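Local coordinates for acyl-CoA synthetase (AMP-forming)/AMP-acid ligase II-like protein (Dyadobacter fermentans, PDB 4GS5) that probably activates a medium-chain fatty acid with ATP as its acyl-adenylate and passes the acyl group to coenzyme A, at residues A[75-85]-A[123-133]; A[110-118]-A[132-143]. All coordinates share one frame; numbering follows the deposited sequence.

How the interactions relate
Both interactions belong to the AMP-binding region of the chain, on the same side of its centre, with their own centres about 13 Å apart. Interaction 1 pairs the parallel strands 80-83 and 126-129; interaction 2 lays the loop that follows strand 105-109 against helix 131-139, which follows strand 126-129. Along the chain the segments alternate: 75-85, 110-118, 123-133, 132-143. M132 and Q133 belong to both, and the two contacts touch directly where C84 and M129 meet P115, with C84 CB 3.6 Å from P115 CB. Strand pair, loop and helix are thus joined into one continuous piece of the fold, with the Q133 amide reaching both C84, just past strand 80-83, and the loop.

Interaction 1: A[75-85]-A[123-133]; sequences LGPGTRALVCL and DFDFVAMVPMQ. With EDO (1,2-ethanediol), chain B.
Two neighbouring parallel strands, 80-83 and 126-129, meet here in the AMP-binding region, with strand 105-109 on the other side of 80-83 and strand 153-155 beyond 126-129. Where the pairing begins, R80 O accepts from the backbone N of both D125 and F126, and further on L82 N donates to F126 O at 3.0 Å. Beside this, R80 grips the D125 carboxylate side-on: NE reaches OD2 and NH2 reaches OD1 (2.8 Å), both bonds in the guanidinium plane but from above the carboxylate plane. A bend at chi3 (-58°) helps turn the long chain to this neighbour. R80 N also donates to D125 OD2, so that oxygen holds two bonds, while D123 OD1 adds a weak bridge to NH1. A methionine in place of R80 would probably leave D123 and D125 without their balancing charge, with D125 keeping only its bond from the backbone N. Phenylalanine suits both its places because its flat face takes an aliphatic group: L82 CB sits centrally over the F124 ring, 3.7 Å from its centroid, and L75 CD1 covers a face of F126, whose ring also meets W104. Toward the C-terminal ends of the strands, a water donates to L82 O and A128 O and accepts from C84 N. The Q133 amide, which also donates to T112 O, sends NE2 to C84 O at 3.2 Å, while its OE1 accepts from V130 N.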
loop_
_atom_site.group_PDB
_atom_site.type_symbol
_atom_site.label_atom_id
_atom_site.label_comp_id
_atom_site.label_asym_id
_atom_site.label_seq_id
_atom_site.Cartn_x
_atom_site.Cartn_y
_atom_site.Cartn_z
ATOM N N LEU A 75 -11.081 13.638 14.358
ATOM C CA LEU A 75 -12.401 13.743 13.761
ATOM C C LEU A 75 -13.463 13.433 14.814
ATOM O O LEU A 75 -13.915 12.290 14.941
ATOM C CB LEU A 75 -12.504 12.783 12.566
ATOM C CG LEU A 75 -11.395 12.971 11.523
ATOM C CD1 LEU A 75 -11.359 11.793 10.548
ATOM C CD2 LEU A 75 -11.561 14.293 10.787
ATOM N N GLY A 76 -13.860 14.455 15.570
ATOM C CA GLY A 76 -14.794 14.255 16.666
ATOM C C GLY A 76 -16.248 14.364 16.247
ATOM O O GLY A 76 -16.557 14.346 15.050
ATOM N N PRO A 77 -17.153 14.490 17.230
ATOM C CA PRO A 77 -18.584 14.593 16.927
ATOM C C PRO A 77 -18.911 15.804 16.051
ATOM O O PRO A 77 -18.386 16.899 16.264
ATOM C CB PRO A 77 -19.230 14.753 18.318
ATOM C CG PRO A 77 -18.256 14.137 19.259
ATOM C CD PRO A 77 -16.896 14.497 18.680
ATOM N N GLY A 78 -19.796 15.609 15.081
ATOM C CA GLY A 78 -20.214 16.692 14.210
ATOM C C GLY A 78 -19.439 16.682 12.898
ATOM O O GLY A 78 -19.785 17.401 11.959
ATOM N N THR A 79 -18.382 15.880 12.838
ATOM C CA THR A 79 -17.605 15.737 11.598
ATOM C C THR A 79 -18.531 15.467 10.406
ATOM O O THR A 79 -19.314 14.510 10.423
ATOM C CB THR A 79 -16.586 14.583 11.693
ATOM O OG1 THR A 79 -15.559 14.927 12.631
ATOM C CG2 THR A 79 -15.923 14.327 10.354
ATOM N N ARG A 80 -18.448 16.308 9.379
ATOM C CA ARG A 80 -19.237 16.101 8.168
ATOM C C ARG A 80 -18.439 15.256 7.189
ATOM O O ARG A 80 -17.480 15.736 6.594
ATOM C CB ARG A 80 -19.597 17.443 7.535
ATOM C CG ARG A 80 -20.530 18.296 8.386
ATOM C CD ARG A 80 -20.555 19.730 7.880
ATOM N NE ARG A 80 -19.207 20.298 7.898
ATOM C CZ ARG A 80 -18.878 21.474 7.371
ATOM N NH1 ARG A 80 -19.799 22.214 6.771
ATOM N NH2 ARG A 80 -17.623 21.903 7.434
ATOM N N ALA A 81 -18.823 13.991 7.042
ATOM C CA ALA A 81 -18.031 13.052 6.276
ATOM C C ALA A 81 -18.760 12.669 4.995
ATOM O O ALA A 81 -19.970 12.402 5.012
ATOM C CB ALA A 81 -17.738 11.819 7.111
ATOM N N LEU A 82 -18.028 12.653 3.885
ATOM C CA LEU A 82 -18.585 12.196 2.612
ATOM C C LEU A 82 -18.192 10.733 2.383
ATOM O O LEU A 82 -17.013 10.383 2.431
ATOM C CB LEU A 82 -18.071 13.063 1.455
ATOM C CG LEU A 82 -18.402 12.593 0.028
ATOM C CD1 LEU A 82 -19.873 12.828 -0.295
ATOM C CD2 LEU A 82 -17.540 13.333 -0.964
ATOM N N VAL A 83 -19.183 9.879 2.159
ATOM C CA VAL A 83 -18.933 8.462 1.921
ATOM C C VAL A 83 -19.062 8.164 0.426
ATOM O O VAL A 83 -20.176 8.043 -0.082
ATOM C CB VAL A 83 -19.959 7.591 2.693
ATOM C CG1 VAL A 83 -19.665 6.099 2.494
ATOM C CG2 VAL A 83 -19.955 7.961 4.172
ATOM N N CYS A 84 -17.930 8.054 -0.268
ATOM C CA CYS A 84 -17.912 7.865 -1.722
ATOM C C CYS A 84 -17.169 6.598 -2.111
ATOM O O CYS A 84 -16.842 6.396 -3.278
ATOM C CB CYS A 84 -17.265 9.063 -2.423
ATOM S SG CYS A 84 -15.564 9.447 -1.833
ATOM N N LEU A 85 -16.893 5.757 -1.120
ATOM C CA LEU A 85 -16.358 4.431 -1.358
ATOM C C LEU A 85 -17.515 3.440 -1.351
ATOM O O LEU A 85 -18.506 3.633 -0.645
ATOM C CB LEU A 85 -15.351 4.088 -0.274
ATOM C CG LEU A 85 -14.129 5.003 -0.328
ATOM C CD1 LEU A 85 -13.303 4.875 0.926
ATOM C CD2 LEU A 85 -13.332 4.661 -1.572
ATOM N N ASP A 123 -19.579 20.553 1.236
ATOM C CA ASP A 123 -18.799 21.153 2.310
ATOM C C ASP A 123 -18.550 20.134 3.419
ATOM O O ASP A 123 -19.388 19.932 4.291
ATOM C CB ASP A 123 -19.502 22.408 2.839
ATOM C CG ASP A 123 -18.555 23.341 3.581
ATOM O OD1 ASP A 123 -19.054 24.226 4.315
ATOM O OD2 ASP A 123 -17.318 23.185 3.436
ATOM N N PHE A 124 -17.391 19.484 3.382
ATOM C CA PHE A 124 -17.114 18.386 4.299
ATOM C C PHE A 124 -15.911 18.639 5.183
ATOM O O PHE A 124 -15.128 19.560 4.931
ATOM C CB PHE A 124 -16.942 17.091 3.502
ATOM C CG PHE A 124 -18.103 16.801 2.617
ATOM C CD1 PHE A 124 -19.280 16.313 3.155
ATOM C CD2 PHE A 124 -18.047 17.067 1.259
ATOM C CE1 PHE A 124 -20.387 16.069 2.345
ATOM C CE2 PHE A 124 -19.144 16.817 0.440
ATOM C CZ PHE A 124 -20.313 16.324 0.987
ATOM N N ASP A 125 -15.789 17.823 6.226
ATOM C CA ASP A 125 -14.665 17.889 7.147
ATOM C C ASP A 125 -13.732 16.725 6.917
ATOM O O ASP A 125 -12.603 16.725 7.391
ATOM C CB ASP A 125 -15.153 17.856 8.596
ATOM C CG ASP A 125 -16.061 19.037 8.932
ATOM O OD1 ASP A 125 -15.721 20.180 8.571
ATOM O OD2 ASP A 125 -17.131 18.814 9.529
ATOM N N PHE A 126 -14.227 15.714 6.211
ATOM C CA PHE A 126 -13.465 14.509 6.017
ATOM C C PHE A 126 -14.018 13.669 4.872
ATOM O O PHE A 126 -15.232 13.526 4.709
ATOM C CB PHE A 126 -13.434 13.670 7.289
ATOM C CG PHE A 126 -12.646 12.406 7.135
ATOM C CD1 PHE A 126 -11.294 12.456 6.877
ATOM C CD2 PHE A 126 -13.265 11.168 7.229
ATOM C CE1 PHE A 126 -10.550 11.292 6.721
ATOM C CE2 PHE A 126 -12.532 10.001 7.079
ATOM C CZ PHE A 126 -11.177 10.065 6.826
ATOM N N VAL A 127 -13.120 13.117 4.079
ATOM C CA VAL A 127 -13.527 12.153 3.063
ATOM C C VAL A 127 -12.438 11.117 2.874
ATOM O O VAL A 127 -11.246 11.462 2.883
ATOM C CB VAL A 127 -13.820 12.828 1.720
ATOM C CG1 VAL A 127 -12.593 13.579 1.228
ATOM C CG2 VAL A 127 -14.280 11.781 0.684
ATOM N N ALA A 128 -12.832 9.851 2.706
ATOM C CA ALA A 128 -11.850 8.827 2.337
ATOM C C ALA A 128 -12.110 8.447 0.894
ATOM O O ALA A 128 -13.259 8.304 0.489
ATOM C CB ALA A 128 -11.951 7.610 3.245
HETATM N N MSE A 129 -11.057 8.304 0.102
HETATM C CA MSE A 129 -11.251 7.986 -1.297
HETATM C C MSE A 129 -10.020 7.317 -1.871
HETATM O O MSE A 129 -9.012 7.177 -1.179
HETATM C CB MSE A 129 -11.632 9.247 -2.085
HETATM C CG MSE A 129 -10.556 10.309 -2.183
HETATM SE SE MSE A 129 -11.201 11.919 -3.144
HETATM C CE MSE A 129 -12.754 12.326 -2.073
ATOM N N VAL A 130 -10.119 6.845 -3.113
ATOM C CA VAL A 130 -8.952 6.282 -3.776
ATOM C C VAL A 130 -8.295 7.396 -4.570
ATOM O O VAL A 130 -8.937 8.402 -4.870
ATOM C CB VAL A 130 -9.268 5.059 -4.684
ATOM C CG1 VAL A 130 -9.822 3.904 -3.844
ATOM C CG2 VAL A 130 -10.222 5.438 -5.817
ATOM N N PRO A 131 -7.001 7.240 -4.874
ATOM C CA PRO A 131 -6.221 8.299 -5.522
ATOM C C PRO A 131 -6.835 8.762 -6.838
ATOM O O PRO A 131 -6.828 9.962 -7.123
ATOM C CB PRO A 131 -4.868 7.618 -5.790
ATOM C CG PRO A 131 -4.743 6.634 -4.656
ATOM C CD PRO A 131 -6.157 6.110 -4.446
HETATM N N MSE A 132 -7.358 7.827 -7.633
HETATM C CA MSE A 132 -7.985 8.197 -8.884
HETATM C C MSE A 132 -9.181 9.126 -8.680
HETATM O O MSE A 132 -9.483 9.968 -9.532
HETATM C CB MSE A 132 -8.435 6.954 -9.646
HETATM C CG MSE A 132 -8.529 7.196 -11.108
HETATM SE SE MSE A 132 -8.660 5.539 -12.084
HETATM C CE MSE A 132 -6.773 5.084 -12.271
ATOM N N GLN A 133 -9.880 8.966 -7.567
ATOM C CA GLN A 133 -11.002 9.864 -7.294
ATOM C C GLN A 133 -10.538 11.293 -7.049
ATOM O O GLN A 133 -11.190 12.249 -7.479
ATOM C CB GLN A 133 -11.858 9.367 -6.131
ATOM C CG GLN A 133 -12.776 8.203 -6.525
ATOM C CD GLN A 133 -13.485 7.617 -5.325
ATOM O OE1 GLN A 133 -12.864 7.350 -4.297
ATOM N NE2 GLN A 133 -14.792 7.422 -5.441
HETATM C C1 EDO B . -4.804 4.152 -8.481
HETATM O O1 EDO B . -4.662 5.320 -9.300
HETATM C C2 EDO B . -5.635 4.452 -7.233
HETATM O O2 EDO B . -6.995 4.781 -7.550
HETATM O O HOH W 1 -15.669 8.009 1.637
#

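Interaction 2: A[110-118]-A[132-143]; sequences EPTANPLAG and MQLQSILENSAT. With EDO (1,2-ethanediol), chain B.
N114 reaches from the loop 110-118 to the C-terminal end of helix 131-139 and the turn after it, its CG anti to the backbone N (chi1 -168°). CB lies beside S136 CB; beyond it the amide parts. OD1 passes 3.4 Å from I137 CG1 and accepts from L116 N in its own carbonyl plane, closing an Asx turn. ND2 runs beside N140 CB and ends on T143 OG1, 3.0 Å away, in a nearly straight bond (176°) lying in the amide plane. Asparagine suits the place because one flat group both accepts within its own loop and donates across the contact. Nearer the start of the helix, Q133 NE2 donates to T112 O at 2.8 Å, and A113 O receives a CA-H...O contact from Q133 CA. Between these polar ends the packing is apolar: I137 CD1 meets P115 CG at 3.7 Å and also touches L116 CG. At the T143 end, CG2 rests against A117 CA. P115 and I137 both reach M129 of strand 126-129 as well. S136 OG, turned back to M132 O, keeps its polar bond within the helix. The arrangement is that of a connecting loop, shaped by an Asx turn and a type I turn from N114 to A117, packed along a helix of the α/β AMP-binding region.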
loop_
_atom_site.group_PDB
_atom_site.type_symbol
_atom_site.label_atom_id
_atom_site.label_comp_id
_atom_site.label_asym_id
_atom_site.label_seq_id
_atom_site.Cartn_x
_atom_site.Cartn_y
_atom_site.Cartn_z
ATOM N N GLU A 110 -23.313 7.556 -4.386
ATOM C CA GLU A 110 -23.002 6.388 -5.196
ATOM C C GLU A 110 -21.552 6.479 -5.616
ATOM O O GLU A 110 -21.080 7.544 -6.018
ATOM C CB GLU A 110 -23.930 6.282 -6.418
ATOM C CG GLU A 110 -25.401 6.388 -6.053
ATOM C CD GLU A 110 -26.353 5.870 -7.131
ATOM O OE1 GLU A 110 -25.957 5.779 -8.316
ATOM O OE2 GLU A 110 -27.512 5.555 -6.779
ATOM N N PRO A 111 -20.824 5.364 -5.506
ATOM C CA PRO A 111 -19.391 5.448 -5.764
ATOM C C PRO A 111 -19.168 5.685 -7.254
ATOM O O PRO A 111 -19.684 4.930 -8.084
ATOM C CB PRO A 111 -18.887 4.070 -5.340
ATOM C CG PRO A 111 -20.041 3.156 -5.612
ATOM C CD PRO A 111 -21.297 3.972 -5.400
ATOM N N THR A 112 -18.443 6.749 -7.576
ATOM C CA THR A 112 -18.098 7.094 -8.947
ATOM C C THR A 112 -16.690 7.673 -8.928
ATOM O O THR A 112 -16.101 7.842 -7.857
ATOM C CB THR A 112 -19.026 8.166 -9.531
ATOM O OG1 THR A 112 -18.934 9.350 -8.729
ATOM C CG2 THR A 112 -20.446 7.690 -9.548
ATOM N N ALA A 113 -16.161 7.988 -10.109
ATOM C CA ALA A 113 -14.792 8.488 -10.235
ATOM C C ALA A 113 -14.659 9.889 -9.655
ATOM O O ALA A 113 -13.593 10.281 -9.169
ATOM C CB ALA A 113 -14.357 8.484 -11.693
ATOM N N ASN A 114 -15.746 10.648 -9.719
ATOM C CA ASN A 114 -15.738 12.010 -9.205
ATOM C C ASN A 114 -16.851 12.227 -8.194
ATOM O O ASN A 114 -17.982 12.538 -8.569
ATOM C CB ASN A 114 -15.854 13.027 -10.343
ATOM C CG ASN A 114 -15.563 14.451 -9.882
ATOM O OD1 ASN A 114 -15.877 14.831 -8.743
ATOM N ND2 ASN A 114 -14.951 15.243 -10.765
ATOM N N PRO A 115 -16.525 12.057 -6.907
ATOM C CA PRO A 115 -17.486 12.180 -5.807
ATOM C C PRO A 115 -18.102 13.576 -5.656
ATOM O O PRO A 115 -19.147 13.691 -5.019
ATOM C CB PRO A 115 -16.651 11.836 -4.569
ATOM C CG PRO A 115 -15.237 11.952 -5.004
ATOM C CD PRO A 115 -15.203 11.611 -6.442
ATOM N N LEU A 116 -17.471 14.607 -6.209
ATOM C CA LEU A 116 -17.995 15.965 -6.090
ATOM C C LEU A 116 -18.847 16.354 -7.285
ATOM O O LEU A 116 -19.557 17.362 -7.254
ATOM C CB LEU A 116 -16.857 16.976 -5.937
ATOM C CG LEU A 116 -16.128 17.028 -4.595
ATOM C CD1 LEU A 116 -15.223 18.258 -4.564
ATOM C CD2 LEU A 116 -17.113 17.057 -3.434
ATOM N N ALA A 117 -18.781 15.549 -8.336
ATOM C CA ALA A 117 -19.393 15.919 -9.610
ATOM C C ALA A 117 -20.891 16.144 -9.501
ATOM O O ALA A 117 -21.428 17.072 -10.107
ATOM C CB ALA A 117 -19.088 14.878 -10.685
ATOM N N GLY A 118 -21.565 15.300 -8.728
ATOM C CA GLY A 118 -23.017 15.343 -8.665
ATOM C C GLY A 118 -23.624 16.308 -7.661
ATOM O O GLY A 118 -24.806 16.634 -7.738
HETATM N N MSE A 132 -7.358 7.827 -7.633
HETATM C CA MSE A 132 -7.985 8.197 -8.884
HETATM C C MSE A 132 -9.181 9.126 -8.680
HETATM O O MSE A 132 -9.483 9.968 -9.532
HETATM C CB MSE A 132 -8.435 6.954 -9.646
HETATM C CG MSE A 132 -8.529 7.196 -11.108
HETATM SE SE MSE A 132 -8.660 5.539 -12.084
HETATM C CE MSE A 132 -6.773 5.084 -12.271
ATOM N N GLN A 133 -9.880 8.966 -7.567
ATOM C CA GLN A 133 -11.002 9.864 -7.294
ATOM C C GLN A 133 -10.538 11.293 -7.049
ATOM O O GLN A 133 -11.190 12.249 -7.479
ATOM C CB GLN A 133 -11.858 9.367 -6.131
ATOM C CG GLN A 133 -12.776 8.203 -6.525
ATOM C CD GLN A 133 -13.485 7.617 -5.325
ATOM O OE1 GLN A 133 -12.864 7.350 -4.297
ATOM N NE2 GLN A 133 -14.792 7.422 -5.441
ATOM N N LEU A 134 -9.408 11.451 -6.358
ATOM C CA LEU A 134 -8.914 12.797 -6.108
ATOM C C LEU A 134 -8.377 13.398 -7.400
ATOM O O LEU A 134 -8.539 14.583 -7.673
ATOM C CB LEU A 134 -7.818 12.794 -5.042
ATOM C CG LEU A 134 -7.193 14.148 -4.717
ATOM C CD1 LEU A 134 -8.277 15.121 -4.267
ATOM C CD2 LEU A 134 -6.120 13.972 -3.637
ATOM N N GLN A 135 -7.726 12.580 -8.209
ATOM C CA GLN A 135 -7.181 13.071 -9.469
ATOM C C GLN A 135 -8.312 13.522 -10.388
ATOM O O GLN A 135 -8.161 14.484 -11.137
ATOM C CB GLN A 135 -6.331 11.996 -10.151
ATOM C CG GLN A 135 -5.325 12.546 -11.178
ATOM C CD GLN A 135 -5.901 12.672 -12.575
ATOM O OE1 GLN A 135 -6.979 12.158 -12.866
ATOM N NE2 GLN A 135 -5.166 13.347 -13.459
ATOM N N SER A 136 -9.443 12.810 -10.332
ATOM C CA SER A 136 -10.601 13.120 -11.181
ATOM C C SER A 136 -11.190 14.466 -10.798
ATOM O O SER A 136 -11.520 15.275 -11.654
ATOM C CB SER A 136 -11.698 12.058 -11.046
ATOM O OG SER A 136 -11.405 10.901 -11.805
ATOM N N ILE A 137 -11.348 14.679 -9.499
ATOM C CA ILE A 137 -11.819 15.956 -8.990
ATOM C C ILE A 137 -10.914 17.092 -9.464
ATOM O O ILE A 137 -11.393 18.137 -9.886
ATOM C CB ILE A 137 -11.858 15.962 -7.459
ATOM C CG1 ILE A 137 -13.002 15.081 -6.954
ATOM C CG2 ILE A 137 -11.975 17.394 -6.938
ATOM C CD1 ILE A 137 -12.958 14.834 -5.456
ATOM N N LEU A 138 -9.606 16.872 -9.396
ATOM C CA LEU A 138 -8.624 17.883 -9.791
ATOM C C LEU A 138 -8.569 18.158 -11.297
ATOM O O LEU A 138 -8.170 19.247 -11.715
ATOM C CB LEU A 138 -7.233 17.480 -9.295
ATOM C CG LEU A 138 -7.080 17.517 -7.777
ATOM C CD1 LEU A 138 -5.853 16.723 -7.338
ATOM C CD2 LEU A 138 -7.007 18.973 -7.311
ATOM N N GLU A 139 -8.962 17.178 -12.109
ATOM C CA GLU A 139 -8.880 17.321 -13.564
ATOM C C GLU A 139 -10.131 17.941 -14.168
ATOM O O GLU A 139 -10.084 18.591 -15.226
ATOM C CB GLU A 139 -8.619 15.965 -14.216
ATOM C CG GLU A 139 -7.186 15.505 -14.081
ATOM C CD GLU A 139 -6.249 16.249 -15.016
ATOM O OE1 GLU A 139 -6.476 16.188 -16.249
ATOM O OE2 GLU A 139 -5.295 16.892 -14.514
ATOM N N ASN A 140 -11.251 17.718 -13.495
ATOM C CA ASN A 140 -12.546 18.156 -13.983
ATOM C C ASN A 140 -12.807 19.592 -13.523
ATOM O O ASN A 140 -13.108 19.841 -12.348
ATOM C CB ASN A 140 -13.622 17.196 -13.477
ATOM C CG ASN A 140 -14.981 17.479 -14.072
ATOM O OD1 ASN A 140 -15.268 18.607 -14.479
ATOM N ND2 ASN A 140 -15.831 16.453 -14.125
ATOM N N SER A 141 -12.673 20.535 -14.453
ATOM C CA SER A 141 -12.691 21.958 -14.111
ATOM C C SER A 141 -14.033 22.461 -13.598
ATOM O O SER A 141 -14.195 23.649 -13.323
ATOM C CB SER A 141 -12.216 22.809 -15.291
ATOM O OG SER A 141 -10.801 22.926 -15.278
ATOM N N ALA A 142 -14.992 21.554 -13.471
ATOM C CA ALA A 142 -16.261 21.873 -12.839
ATOM C C ALA A 142 -16.169 21.571 -11.349
ATOM O O ALA A 142 -16.965 22.071 -10.557
ATOM C CB ALA A 142 -17.374 21.077 -13.468
ATOM N N THR A 143 -15.185 20.752 -10.976
ATOM C CA THR A 143 -15.017 20.338 -9.587
ATOM C C THR A 143 -13.655 20.724 -9.022
ATOM O O THR A 143 -13.480 20.772 -7.807
ATOM C CB THR A 143 -15.227 18.811 -9.406
ATOM O OG1 THR A 143 -14.252 18.080 -10.168
ATOM C CG2 THR A 143 -16.635 18.401 -9.846
HETATM C C1 EDO B . -4.804 4.152 -8.481
HETATM O O1 EDO B . -4.662 5.320 -9.300
HETATM C C2 EDO B . -5.635 4.452 -7.233
HETATM O O2 EDO B . -6.995 4.781 -7.550
#